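Local coordinates for chromosomal replication initiator protein DnaA (Aquifex aeolicus, PDB 1L8Q) that binds ATP through its AAA+ domain and, in that state, probably assembles on the replication origin to start chromosomal replication, at residues F182-Y193 / K207-F216. Sequence-based numbering, arbitrary orientation.
Sequences FNLELRKEVIDY and KIKLIKLKGF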
ATOM      1  N   PHE A 182       2.365  22.184  -2.869  1.00 26.47           N
ATOM      2  CA  PHE A 182       3.722  22.277  -3.364  1.00 26.59           C
ATOM      3  C   PHE A 182       3.920  23.387  -4.399  1.00 26.75           C
ATOM      4  O   PHE A 182       4.914  23.421  -5.132  1.00 26.18           O
ATOM      5  CB  PHE A 182       4.204  20.900  -3.844  1.00 26.29           C
ATOM      6  CG  PHE A 182       4.309  19.903  -2.743  1.00 27.05           C
ATOM      7  CD1 PHE A 182       5.419  19.893  -1.899  1.00 28.48           C
ATOM      8  CD2 PHE A 182       3.265  19.017  -2.486  1.00 26.75           C
ATOM      9  CE1 PHE A 182       5.497  18.979  -0.831  1.00 28.93           C
ATOM     10  CE2 PHE A 182       3.343  18.108  -1.442  1.00 26.14           C
ATOM     11  CZ  PHE A 182       4.457  18.086  -0.614  1.00 26.75           C
ATOM     12  N   ASN A 183       2.984  24.328  -4.407  1.00 27.15           N
ATOM     13  CA  ASN A 183       3.075  25.490  -5.265  1.00 27.59           C
ATOM     14  C   ASN A 183       3.228  25.168  -6.747  1.00 28.30           C
ATOM     15  O   ASN A 183       4.167  25.620  -7.408  1.00 28.69           O
ATOM     16  CB  ASN A 183       4.194  26.414  -4.811  1.00 27.48           C
ATOM     17  CG  ASN A 183       4.252  27.707  -5.636  1.00 28.79           C
ATOM     18  OD1 ASN A 183       3.220  28.232  -6.032  1.00 30.08           O
ATOM     19  ND2 ASN A 183       5.465  28.203  -5.913  1.00 27.70           N
ATOM     20  N   LEU A 184       2.329  24.355  -7.270  1.00 28.66           N
ATOM     21  CA  LEU A 184       2.302  24.142  -8.693  1.00 29.03           C
ATOM     22  C   LEU A 184       0.968  24.639  -9.171  1.00 30.01           C
ATOM     23  O   LEU A 184       0.121  25.024  -8.376  1.00 30.35           O
ATOM     24  CB  LEU A 184       2.549  22.693  -9.061  1.00 28.67           C
ATOM     25  CG  LEU A 184       4.000  22.274  -8.802  1.00 27.98           C
ATOM     26  CD1 LEU A 184       4.226  20.822  -9.153  1.00 25.82           C
ATOM     27  CD2 LEU A 184       4.948  23.162  -9.566  1.00 25.44           C
ATOM     28  N   GLU A 185       0.790  24.677 -10.470  1.00 31.23           N
ATOM     29  CA  GLU A 185      -0.403  25.254 -11.029  1.00 32.36           C
ATOM     30  C   GLU A 185      -1.406  24.176 -11.347  1.00 32.58           C
ATOM     31  O   GLU A 185      -1.033  23.099 -11.813  1.00 32.61           O
ATOM     32  CB  GLU A 185      -0.042  25.997 -12.298  1.00 32.67           C
ATOM     33  CG  GLU A 185      -0.719  27.334 -12.434  1.00 36.87           C
ATOM     34  CD  GLU A 185      -0.298  28.061 -13.693  1.00 41.69           C
ATOM     35  OE1 GLU A 185       0.894  28.460 -13.767  1.00 44.75           O
ATOM     36  OE2 GLU A 185      -1.153  28.231 -14.607  1.00 41.45           O
ATOM     37  N   LEU A 186      -2.683  24.465 -11.106  1.00 32.82           N
ATOM     38  CA  LEU A 186      -3.739  23.512 -11.409  1.00 33.42           C
ATOM     39  C   LEU A 186      -4.003  23.509 -12.901  1.00 33.74           C
ATOM     40  O   LEU A 186      -5.042  23.956 -13.370  1.00 34.15           O
ATOM     41  CB  LEU A 186      -5.011  23.813 -10.602  1.00 33.32           C
ATOM     42  CG  LEU A 186      -4.967  23.197  -9.200  1.00 32.86           C
ATOM     43  CD1 LEU A 186      -3.707  23.612  -8.487  1.00 33.11           C
ATOM     44  CD2 LEU A 186      -6.161  23.601  -8.407  1.00 33.59           C
ATOM     45  N   ARG A 187      -3.043  22.984 -13.641  1.00 34.06           N
ATOM     46  CA  ARG A 187      -3.105  22.961 -15.081  1.00 34.56           C
ATOM     47  C   ARG A 187      -3.584  21.597 -15.544  1.00 34.61           C
ATOM     48  O   ARG A 187      -3.108  20.564 -15.068  1.00 34.79           O
ATOM     49  CB  ARG A 187      -1.724  23.261 -15.642  1.00 34.75           C
ATOM     50  CG  ARG A 187      -1.739  23.967 -16.941  1.00 36.60           C
ATOM     51  CD  ARG A 187      -0.769  25.108 -17.017  1.00 40.40           C
ATOM     52  NE  ARG A 187      -1.107  26.079 -18.065  1.00 43.12           N
ATOM     53  CZ  ARG A 187      -2.274  26.139 -18.716  1.00 43.77           C
ATOM     54  NH1 ARG A 187      -3.250  25.277 -18.449  1.00 46.17           N
ATOM     55  NH2 ARG A 187      -2.463  27.059 -19.646  1.00 42.73           N
ATOM     56  N   LYS A 188      -4.527  21.590 -16.477  1.00 34.69           N
ATOM     57  CA  LYS A 188      -5.123  20.337 -16.925  1.00 34.75           C
ATOM     58  C   LYS A 188      -4.098  19.211 -17.164  1.00 34.26           C
ATOM     59  O   LYS A 188      -4.249  18.119 -16.627  1.00 34.34           O
ATOM     60  CB  LYS A 188      -6.003  20.551 -18.167  1.00 34.90           C
ATOM     61  CG  LYS A 188      -7.036  19.425 -18.387  1.00 36.55           C
ATOM     62  CD  LYS A 188      -7.876  19.629 -19.675  1.00 37.16           C
ATOM     63  CE  LYS A 188      -8.999  18.587 -19.788  1.00 37.60           C
ATOM     64  NZ  LYS A 188      -8.515  17.180 -19.606  1.00 38.22           N
ATOM     65  N   GLU A 189      -3.051  19.490 -17.942  1.00 33.70           N
ATOM     66  CA  GLU A 189      -2.076  18.453 -18.293  1.00 33.23           C
ATOM     67  C   GLU A 189      -1.401  17.828 -17.084  1.00 32.27           C
ATOM     68  O   GLU A 189      -1.145  16.627 -17.063  1.00 32.49           O
ATOM     69  CB  GLU A 189      -1.001  18.994 -19.228  1.00 33.42           C
ATOM     70  CG  GLU A 189      -1.522  19.825 -20.363  1.00 36.15           C
ATOM     71  CD  GLU A 189      -1.440  21.307 -20.066  1.00 39.99           C
ATOM     72  OE1 GLU A 189      -0.313  21.798 -19.763  1.00 40.46           O
ATOM     73  OE2 GLU A 189      -2.497  21.980 -20.138  1.00 40.52           O
ATOM     74  N   VAL A 190      -1.088  18.650 -16.093  1.00 30.84           N
ATOM     75  CA  VAL A 190      -0.404  18.172 -14.914  1.00 29.49           C
ATOM     76  C   VAL A 190      -1.348  17.300 -14.128  1.00 28.79           C
ATOM     77  O   VAL A 190      -0.999  16.180 -13.768  1.00 28.37           O
ATOM     78  CB  VAL A 190       0.099  19.344 -14.041  1.00 29.51           C
ATOM     79  CG1 VAL A 190       0.896  18.826 -12.870  1.00 27.61           C
ATOM     80  CG2 VAL A 190       0.930  20.294 -14.875  1.00 28.34           C
ATOM     81  N   ILE A 191      -2.551  17.820 -13.879  1.00 28.21           N
ATOM     82  CA  ILE A 191      -3.594  17.071 -13.177  1.00 28.00           C
ATOM     83  C   ILE A 191      -3.852  15.781 -13.896  1.00 27.71           C
ATOM     84  O   ILE A 191      -3.883  14.727 -13.271  1.00 28.17           O
ATOM     85  CB  ILE A 191      -4.890  17.881 -13.062  1.00 28.21           C
ATOM     86  CG1 ILE A 191      -4.618  19.178 -12.296  1.00 28.12           C
ATOM     87  CG2 ILE A 191      -5.959  17.073 -12.345  1.00 27.49           C
ATOM     88  CD1 ILE A 191      -5.621  20.253 -12.538  1.00 25.69           C
ATOM     89  N   ASP A 192      -3.998  15.848 -15.218  1.00 27.16           N
ATOM     90  CA  ASP A 192      -4.160  14.630 -16.008  1.00 27.24           C
ATOM     91  C   ASP A 192      -2.960  13.681 -15.866  1.00 27.11           C
ATOM     92  O   ASP A 192      -3.135  12.490 -15.611  1.00 27.59           O
ATOM     93  CB  ASP A 192      -4.436  14.939 -17.479  1.00 26.94           C
ATOM     94  CG  ASP A 192      -5.908  15.305 -17.739  1.00 28.40           C
ATOM     95  OD1 ASP A 192      -6.738  15.178 -16.800  1.00 29.29           O
ATOM     96  OD2 ASP A 192      -6.322  15.745 -18.844  1.00 27.73           O
ATOM     97  N   TYR A 193      -1.748  14.209 -16.004  1.00 26.58           N
ATOM     98  CA  TYR A 193      -0.562  13.375 -15.896  1.00 26.02           C
ATOM     99  C   TYR A 193      -0.580  12.595 -14.609  1.00 26.56           C
ATOM    100  O   TYR A 193      -0.220  11.423 -14.581  1.00 26.14           O
ATOM    101  CB  TYR A 193       0.722  14.211 -15.924  1.00 25.43           C
ATOM    102  CG  TYR A 193       1.954  13.392 -15.594  1.00 23.36           C
ATOM    103  CD1 TYR A 193       2.628  12.678 -16.589  1.00 21.76           C
ATOM    104  CD2 TYR A 193       2.415  13.292 -14.299  1.00 21.10           C
ATOM    105  CE1 TYR A 193       3.745  11.924 -16.299  1.00 20.13           C
ATOM    106  CE2 TYR A 193       3.534  12.519 -13.992  1.00 20.87           C
ATOM    107  CZ  TYR A 193       4.194  11.844 -14.998  1.00 20.66           C
ATOM    108  OH  TYR A 193       5.300  11.069 -14.700  1.00 21.01           O
ATOM    109  N   LYS A 207       5.996  12.077  -7.880  1.00 25.21           N
ATOM    110  CA  LYS A 207       5.966  12.758  -9.171  1.00 24.96           C
ATOM    111  C   LYS A 207       6.187  14.257  -8.991  1.00 25.29           C
ATOM    112  O   LYS A 207       6.945  14.867  -9.734  1.00 25.30           O
ATOM    113  CB  LYS A 207       4.644  12.523  -9.902  1.00 24.50           C
ATOM    114  CG  LYS A 207       4.483  11.129 -10.453  1.00 22.75           C
ATOM    115  CD  LYS A 207       5.648  10.722 -11.294  1.00 20.57           C
ATOM    116  CE  LYS A 207       5.395   9.358 -11.923  1.00 21.79           C
ATOM    117  NZ  LYS A 207       6.638   8.714 -12.432  1.00 21.76           N
ATOM    118  N   ILE A 208       5.537  14.846  -7.990  1.00 25.53           N
ATOM    119  CA  ILE A 208       5.672  16.274  -7.761  1.00 25.63           C
ATOM    120  C   ILE A 208       7.131  16.647  -7.476  1.00 26.64           C
ATOM    121  O   ILE A 208       7.622  17.635  -8.015  1.00 26.97           O
ATOM    122  CB  ILE A 208       4.715  16.751  -6.650  1.00 25.31           C
ATOM    123  CG1 ILE A 208       3.289  16.910  -7.216  1.00 25.42           C
ATOM    124  CG2 ILE A 208       5.169  18.039  -6.072  1.00 22.95           C
ATOM    125  CD1 ILE A 208       2.203  17.108  -6.165  1.00 23.72           C
ATOM    126  N   LYS A 209       7.827  15.833  -6.675  1.00 27.03           N
ATOM    127  CA  LYS A 209       9.236  16.065  -6.371  1.00 27.46           C
ATOM    128  C   LYS A 209      10.020  16.152  -7.680  1.00 26.87           C
ATOM    129  O   LYS A 209      10.853  17.035  -7.858  1.00 26.96           O
ATOM    130  CB  LYS A 209       9.798  14.921  -5.532  1.00 28.55           C
ATOM    131  CG  LYS A 209      10.059  15.216  -4.050  1.00 32.76           C
ATOM    132  CD  LYS A 209       8.763  15.307  -3.213  1.00 38.74           C
ATOM    133  CE  LYS A 209       9.027  14.978  -1.705  1.00 41.25           C
ATOM    134  NZ  LYS A 209       8.833  13.513  -1.384  1.00 42.43           N
ATOM    135  N   LEU A 210       9.744  15.231  -8.595  1.00 26.00           N
ATOM    136  CA  LEU A 210      10.434  15.198  -9.878  1.00 24.95           C
ATOM    137  C   LEU A 210      10.044  16.394 -10.721  1.00 24.39           C
ATOM    138  O   LEU A 210      10.851  16.916 -11.491  1.00 23.62           O
ATOM    139  CB  LEU A 210      10.103  13.919 -10.635  1.00 24.87           C
ATOM    140  CG  LEU A 210      11.149  12.793 -10.726  1.00 25.11           C
ATOM    141  CD1 LEU A 210      12.301  12.937  -9.712  1.00 22.51           C
ATOM    142  CD2 LEU A 210      10.472  11.410 -10.630  1.00 20.90           C
ATOM    143  N   ILE A 211       8.804  16.841 -10.583  1.00 23.75           N
ATOM    144  CA  ILE A 211       8.362  17.980 -11.378  1.00 22.97           C
ATOM    145  C   ILE A 211       9.025  19.268 -10.914  1.00 23.08           C
ATOM    146  O   ILE A 211       9.416  20.087 -11.741  1.00 23.45           O
ATOM    147  CB  ILE A 211       6.838  18.110 -11.396  1.00 22.78           C
ATOM    148  CG1 ILE A 211       6.239  17.020 -12.284  1.00 22.75           C
ATOM    149  CG2 ILE A 211       6.438  19.448 -11.951  1.00 21.00           C
ATOM    150  CD1 ILE A 211       4.798  16.674 -11.966  1.00 23.29           C
ATOM    151  N   LYS A 212       9.181  19.442  -9.599  1.00 22.08           N
ATOM    152  CA  LYS A 212       9.825  20.649  -9.092  1.00 21.55           C
ATOM    153  C   LYS A 212      11.309  20.655  -9.473  1.00 20.85           C
ATOM    154  O   LYS A 212      11.929  21.712  -9.581  1.00 20.68           O
ATOM    155  CB  LYS A 212       9.699  20.764  -7.565  1.00 21.28           C
ATOM    156  CG  LYS A 212       8.325  20.499  -7.017  1.00 22.85           C
ATOM    157  CD  LYS A 212       7.526  21.752  -6.899  1.00 22.24           C
ATOM    158  CE  LYS A 212       7.763  22.408  -5.584  1.00 20.91           C
ATOM    159  NZ  LYS A 212       7.644  23.849  -5.796  1.00 22.48           N
ATOM    160  N   LEU A 213      11.876  19.472  -9.652  1.00 19.98           N
ATOM    161  CA  LEU A 213      13.299  19.356  -9.917  1.00 18.82           C
ATOM    162  C   LEU A 213      13.608  19.589 -11.370  1.00 18.22           C
ATOM    163  O   LEU A 213      14.483  20.373 -11.701  1.00 18.08           O
ATOM    164  CB  LEU A 213      13.822  17.977  -9.512  1.00 18.36           C
ATOM    165  CG  LEU A 213      15.302  17.760  -9.866  1.00 18.17           C
ATOM    166  CD1 LEU A 213      16.235  18.601  -8.981  1.00 12.41           C
ATOM    167  CD2 LEU A 213      15.688  16.273  -9.781  1.00 19.37           C
ATOM    168  N   LYS A 214      12.875  18.912 -12.233  1.00 17.73           N
ATOM    169  CA  LYS A 214      13.174  18.894 -13.655  1.00 17.81           C
ATOM    170  C   LYS A 214      12.201  19.721 -14.476  1.00 17.97           C
ATOM    171  O   LYS A 214      12.384  19.887 -15.681  1.00 17.75           O
ATOM    172  CB  LYS A 214      13.149  17.451 -14.169  1.00 17.75           C
ATOM    173  CG  LYS A 214      13.902  16.452 -13.300  1.00 19.48           C
ATOM    174  CD  LYS A 214      14.476  15.326 -14.146  1.00 22.02           C
ATOM    175  CE  LYS A 214      15.819  15.780 -14.724  1.00 24.08           C
ATOM    176  NZ  LYS A 214      16.105  15.133 -16.005  1.00 27.19           N
ATOM    177  N   GLY A 215      11.169  20.247 -13.830  1.00 18.18           N
ATOM    178  CA  GLY A 215      10.094  20.914 -14.545  1.00 18.55           C
ATOM    179  C   GLY A 215       9.121  19.854 -15.074  1.00 18.60           C
ATOM    180  O   GLY A 215       9.522  18.713 -15.346  1.00 18.30           O
ATOM    181  N   PHE A 216       7.847  20.211 -15.236  1.00 18.25           N
ATOM    182  CA  PHE A 216       6.890  19.219 -15.709  1.00 17.53           C
ATOM    183  C   PHE A 216       7.347  18.655 -17.052  1.00 17.81           C
ATOM    184  O   PHE A 216       7.285  17.443 -17.295  1.00 18.05           O
ATOM    185  CB  PHE A 216       5.481  19.801 -15.831  1.00 16.93           C
ATOM    186  CG  PHE A 216       4.484  18.842 -16.427  1.00 14.37           C
ATOM    187  CD1 PHE A 216       4.135  17.679 -15.750  1.00 11.52           C
ATOM    188  CD2 PHE A 216       3.913  19.096 -17.672  1.00 12.43           C
ATOM    189  CE1 PHE A 216       3.250  16.794 -16.282  1.00 11.64           C
ATOM    190  CE2 PHE A 216       2.997  18.214 -18.230  1.00 12.98           C
ATOM    191  CZ  PHE A 216       2.659  17.046 -17.528  1.00 12.90           C
TER
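Phe216 lodges its ring against Val190 and Tyr193, tying helix 188-197 of the small helical bundle, the lid of the AAA+ region of DnaA, to the start of helix 216-241, just after helix 201-214 ends, where the chain leaves for the DNA-binding domain. Val190 CG2 sits over the middle of one ring face, 4.1 Å from the centroid, in a CH-pi contact. Tyr193 and Phe216 form an offset edge-to-face stack: the Phe216 edge is turned toward the Tyr193 face, with the planes at 83°, and Phe216 CE1 comes 3.6 Å from Tyr193 CB. With CG anti to the backbone N (chi1 171°), the Tyr193 ring reaches past Phe216 to Lys207, whose CD lies at its edge and in its plane. Beyond the pair, Glu223 of helix 216-241 accepts a hydrogen bond from Tyr193 OH and forms a salt bridge with Lys207 NZ. Were Tyr193 cut back to an alanine, the Phe216 edge would probably lose the face it meets, a gap would open beside the Lys207 chain and Glu223 would lose the hydrogen bond from the hydroxyl. The loop after helix 168-181 packs against the last turns of helix 201-214. There Leu184 CD1 meets Ile211 CG2 at 3.8 Å, while CD2 rests on the aliphatic part of Lys212; Ile208 CG2 packs at the base of the Phe182 side chain. Asn183, with positive phi, is the C-prime residue of the Schellman motif that ends helix 168-181. Lys212, bent along its length, brings NZ back to Phe182 O for a 2.8 Å hydrogen bond, with a C=O...N angle of 156°.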